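Local coordinates for protein fructose-bisphosphate aldolase (Thermus caldophilus, PDB 2FJK) that is a class II aldolase of TIM-barrel type, a tetramer that holds 1,3-dihydroxyacetonephosphate in a pocket at the ends of its barrel strands, at residues H178-G183 with T252-R257. Sequence-based numbering, arbitrary orientation.
Sequences HGAYKG and TDTDLR. With 13P (1,3-dihydroxyacetonephosphate), chain E.
Thr-254 OG1 lies 3.6 Å from Gly-179 CA, and both residues bond one phosphate oxygen, O1P, of 1,3-dihydroxyacetonephosphate. Thr-252 ends strand 247-252, and the chain turns at Asp-253. Two successive backbone nitrogens, Asp-253 N and Thr-254 N, both donate to O3P (2.7 Å each), which places the phosphate at the N-terminus of helix 254-270, where the helix dipole would be expected to steady its charge. As in other TIM barrels, the phosphate lies at the start of a helix, here the one after strand 247-252, facing the loop that follows strand 171-172. Thr-254 OG1 also reaches O1P, at a short 2.5 Å; Gly-179 N meets the same oxygen almost straight (3.0 Å, 169°). Thr-254 CG2 packs loosely on Ala-180 CB. From the 178-183 side, His-178 ND1 donates to ligand O1 (3.0 Å, 152°), and Lys-182 bends at its last torsion (chi4 -54°) to bring NZ within 2.6 Å of O2P, Gly-179 O also holding that NZ. Backbone nitrogens of Ala-212 and Val-213 anchor the Asp-255 carboxylate. One turn along from Asp-253, Arg-257 grips that residue's carboxylate side-on with NE and NH2, one nitrogen to each oxygen.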
ATOM      1  N   HIS A 178      -8.791  32.917   9.336  1.00 24.18           N
ATOM      2  CA  HIS A 178      -8.081  32.495   8.119  1.00 23.87           C
ATOM      3  C   HIS A 178      -7.784  33.626   7.132  1.00 23.10           C
ATOM      4  O   HIS A 178      -8.375  34.706   7.200  1.00 22.82           O
ATOM      5  CB  HIS A 178      -8.881  31.420   7.364  1.00 25.08           C
ATOM      6  CG  HIS A 178      -9.195  30.201   8.172  1.00 24.55           C
ATOM      7  ND1 HIS A 178      -8.224  29.438   8.787  1.00 27.30           N
ATOM      8  CD2 HIS A 178     -10.377  29.603   8.455  1.00 24.58           C
ATOM      9  CE1 HIS A 178      -8.797  28.426   9.416  1.00 25.17           C
ATOM     10  NE2 HIS A 178     -10.101  28.503   9.231  1.00 23.80           N
ATOM     11  N   GLY A 179      -6.865  33.364   6.209  1.00 21.93           N
ATOM     12  CA  GLY A 179      -6.538  34.358   5.204  1.00 21.76           C
ATOM     13  C   GLY A 179      -5.394  35.286   5.529  1.00 22.57           C
ATOM     14  O   GLY A 179      -4.830  35.244   6.619  1.00 23.81           O
ATOM     15  N   ALA A 180      -5.052  36.141   4.573  1.00 23.13           N
ATOM     16  CA  ALA A 180      -3.947  37.076   4.747  1.00 25.23           C
ATOM     17  C   ALA A 180      -4.336  38.414   5.396  1.00 25.45           C
ATOM     18  O   ALA A 180      -3.496  39.301   5.527  1.00 25.95           O
ATOM     19  CB  ALA A 180      -3.287  37.330   3.405  1.00 22.63           C
ATOM     20  N   TYR A 181      -5.592  38.565   5.801  1.00 25.98           N
ATOM     21  CA  TYR A 181      -6.024  39.823   6.419  1.00 28.18           C
ATOM     22  C   TYR A 181      -6.633  39.574   7.784  1.00 28.23           C
ATOM     23  O   TYR A 181      -7.846  39.674   7.962  1.00 28.33           O
ATOM     24  CB  TYR A 181      -7.033  40.537   5.512  1.00 27.87           C
ATOM     25  CG  TYR A 181      -6.516  40.725   4.105  1.00 29.39           C
ATOM     26  CD1 TYR A 181      -6.974  39.927   3.053  1.00 28.55           C
ATOM     27  CD2 TYR A 181      -5.540  41.684   3.830  1.00 28.13           C
ATOM     28  CE1 TYR A 181      -6.468  40.083   1.757  1.00 26.65           C
ATOM     29  CE2 TYR A 181      -5.031  41.847   2.554  1.00 27.48           C
ATOM     30  CZ  TYR A 181      -5.496  41.045   1.523  1.00 28.09           C
ATOM     31  OH  TYR A 181      -4.964  41.203   0.268  1.00 27.67           O
ATOM     32  N   LYS A 182      -5.772  39.273   8.749  1.00 29.35           N
ATOM     33  CA  LYS A 182      -6.208  38.966  10.104  1.00 29.52           C
ATOM     34  C   LYS A 182      -6.532  40.155  11.009  1.00 30.09           C
ATOM     35  O   LYS A 182      -6.937  39.962  12.151  1.00 28.82           O
ATOM     36  CB  LYS A 182      -5.160  38.062  10.770  1.00 27.21           C
ATOM     37  CG  LYS A 182      -4.826  36.827   9.930  1.00 25.92           C
ATOM     38  CD  LYS A 182      -3.918  35.849  10.664  1.00 24.86           C
ATOM     39  CE  LYS A 182      -3.526  34.691   9.767  1.00 23.38           C
ATOM     40  NZ  LYS A 182      -4.722  34.018   9.173  1.00 22.28           N
ATOM     41  N   GLY A 183      -6.364  41.376  10.507  1.00 32.86           N
ATOM     42  CA  GLY A 183      -6.669  42.551  11.316  1.00 35.40           C
ATOM     43  C   GLY A 183      -5.680  43.706  11.222  1.00 37.41           C
ATOM     44  O   GLY A 183      -4.472  43.491  11.135  1.00 37.02           O
ATOM     45  N   THR A 252      -1.221  26.066   9.897  1.00 21.91           N
ATOM     46  CA  THR A 252      -0.595  27.032   8.985  1.00 21.58           C
ATOM     47  C   THR A 252      -0.914  26.649   7.547  1.00 22.00           C
ATOM     48  O   THR A 252      -0.618  25.531   7.119  1.00 20.69           O
ATOM     49  CB  THR A 252       0.940  27.046   9.128  1.00 20.95           C
ATOM     50  OG1 THR A 252       1.286  27.276  10.492  1.00 22.46           O
ATOM     51  CG2 THR A 252       1.553  28.151   8.258  1.00 21.47           C
ATOM     52  N   ASP A 253      -1.496  27.580   6.796  1.00 20.39           N
ATOM     53  CA  ASP A 253      -1.872  27.313   5.414  1.00 20.82           C
ATOM     54  C   ASP A 253      -1.478  28.474   4.497  1.00 21.32           C
ATOM     55  O   ASP A 253      -0.685  28.297   3.577  1.00 21.18           O
ATOM     56  CB  ASP A 253      -3.386  27.054   5.353  1.00 22.85           C
ATOM     57  CG  ASP A 253      -3.872  26.699   3.967  1.00 22.71           C
ATOM     58  OD1 ASP A 253      -3.043  26.532   3.055  1.00 21.98           O
ATOM     59  OD2 ASP A 253      -5.103  26.581   3.793  1.00 27.78           O
ATOM     60  N   THR A 254      -2.043  29.653   4.751  1.00 19.84           N
ATOM     61  CA  THR A 254      -1.747  30.851   3.968  1.00 20.25           C
ATOM     62  C   THR A 254      -0.239  31.094   3.752  1.00 19.07           C
ATOM     63  O   THR A 254       0.197  31.362   2.631  1.00 17.93           O
ATOM     64  CB  THR A 254      -2.339  32.118   4.645  1.00 20.93           C
ATOM     65  OG1 THR A 254      -3.770  32.065   4.606  1.00 20.05           O
ATOM     66  CG2 THR A 254      -1.859  33.378   3.940  1.00 20.31           C
ATOM     67  N   ASP A 255       0.547  31.014   4.825  1.00 18.48           N
ATOM     68  CA  ASP A 255       1.986  31.245   4.720  1.00 19.28           C
ATOM     69  C   ASP A 255       2.627  30.371   3.642  1.00 18.72           C
ATOM     70  O   ASP A 255       3.461  30.843   2.875  1.00 16.00           O
ATOM     71  CB  ASP A 255       2.693  30.992   6.064  1.00 19.67           C
ATOM     72  CG  ASP A 255       2.401  32.073   7.107  1.00 21.88           C
ATOM     73  OD1 ASP A 255       2.049  33.210   6.731  1.00 23.91           O
ATOM     74  OD2 ASP A 255       2.543  31.784   8.314  1.00 24.27           O
ATOM     75  N   LEU A 256       2.218  29.106   3.586  1.00 19.03           N
ATOM     76  CA  LEU A 256       2.757  28.157   2.617  1.00 19.69           C
ATOM     77  C   LEU A 256       2.344  28.484   1.197  1.00 19.77           C
ATOM     78  O   LEU A 256       3.173  28.460   0.292  1.00 19.89           O
ATOM     79  CB  LEU A 256       2.307  26.741   2.954  1.00 18.45           C
ATOM     80  CG  LEU A 256       2.467  26.311   4.409  1.00 22.50           C
ATOM     81  CD1 LEU A 256       2.164  24.829   4.503  1.00 22.76           C
ATOM     82  CD2 LEU A 256       3.871  26.602   4.911  1.00 21.11           C
ATOM     83  N   ARG A 257       1.060  28.776   1.001  1.00 21.46           N
ATOM     84  CA  ARG A 257       0.554  29.120  -0.327  1.00 21.07           C
ATOM     85  C   ARG A 257       1.299  30.321  -0.865  1.00 21.05           C
ATOM     86  O   ARG A 257       1.749  30.317  -2.005  1.00 22.18           O
ATOM     87  CB  ARG A 257      -0.934  29.470  -0.290  1.00 22.12           C
ATOM     88  CG  ARG A 257      -1.870  28.365   0.124  1.00 23.09           C
ATOM     89  CD  ARG A 257      -3.315  28.860  -0.031  1.00 24.62           C
ATOM     90  NE  ARG A 257      -4.274  27.992   0.634  1.00 23.10           N
ATOM     91  CZ  ARG A 257      -5.594  28.061   0.461  1.00 27.92           C
ATOM     92  NH1 ARG A 257      -6.114  28.967  -0.365  1.00 25.49           N
ATOM     93  NH2 ARG A 257      -6.398  27.222   1.114  1.00 26.56           N
TER
HETATM   94  P   13P E1063      -4.408  30.288   7.671  0.70 20.45           P
HETATM   95  O1P 13P E1063      -5.158  30.864   6.375  0.70 21.08           O
HETATM   96  O2P 13P E1063      -4.235  31.506   8.668  0.70 23.94           O
HETATM   97  O3P 13P E1063      -3.006  29.748   7.254  0.70 19.39           O
HETATM   98  O1  13P E1063      -5.308  29.112   8.295  0.70 24.31           O
HETATM   99  C1  13P E1063      -4.656  28.005   8.913  0.70 28.71           C
HETATM  100  C2  13P E1063      -5.746  27.246   9.627  0.70 31.40           C
HETATM  101  O2  13P E1063      -6.494  27.849  10.393  0.70 34.55           O
HETATM  102  C3  13P E1063      -5.929  25.745   9.409  0.70 32.96           C
HETATM  103  O3  13P E1063      -7.088  25.281  10.093  0.70 34.00           O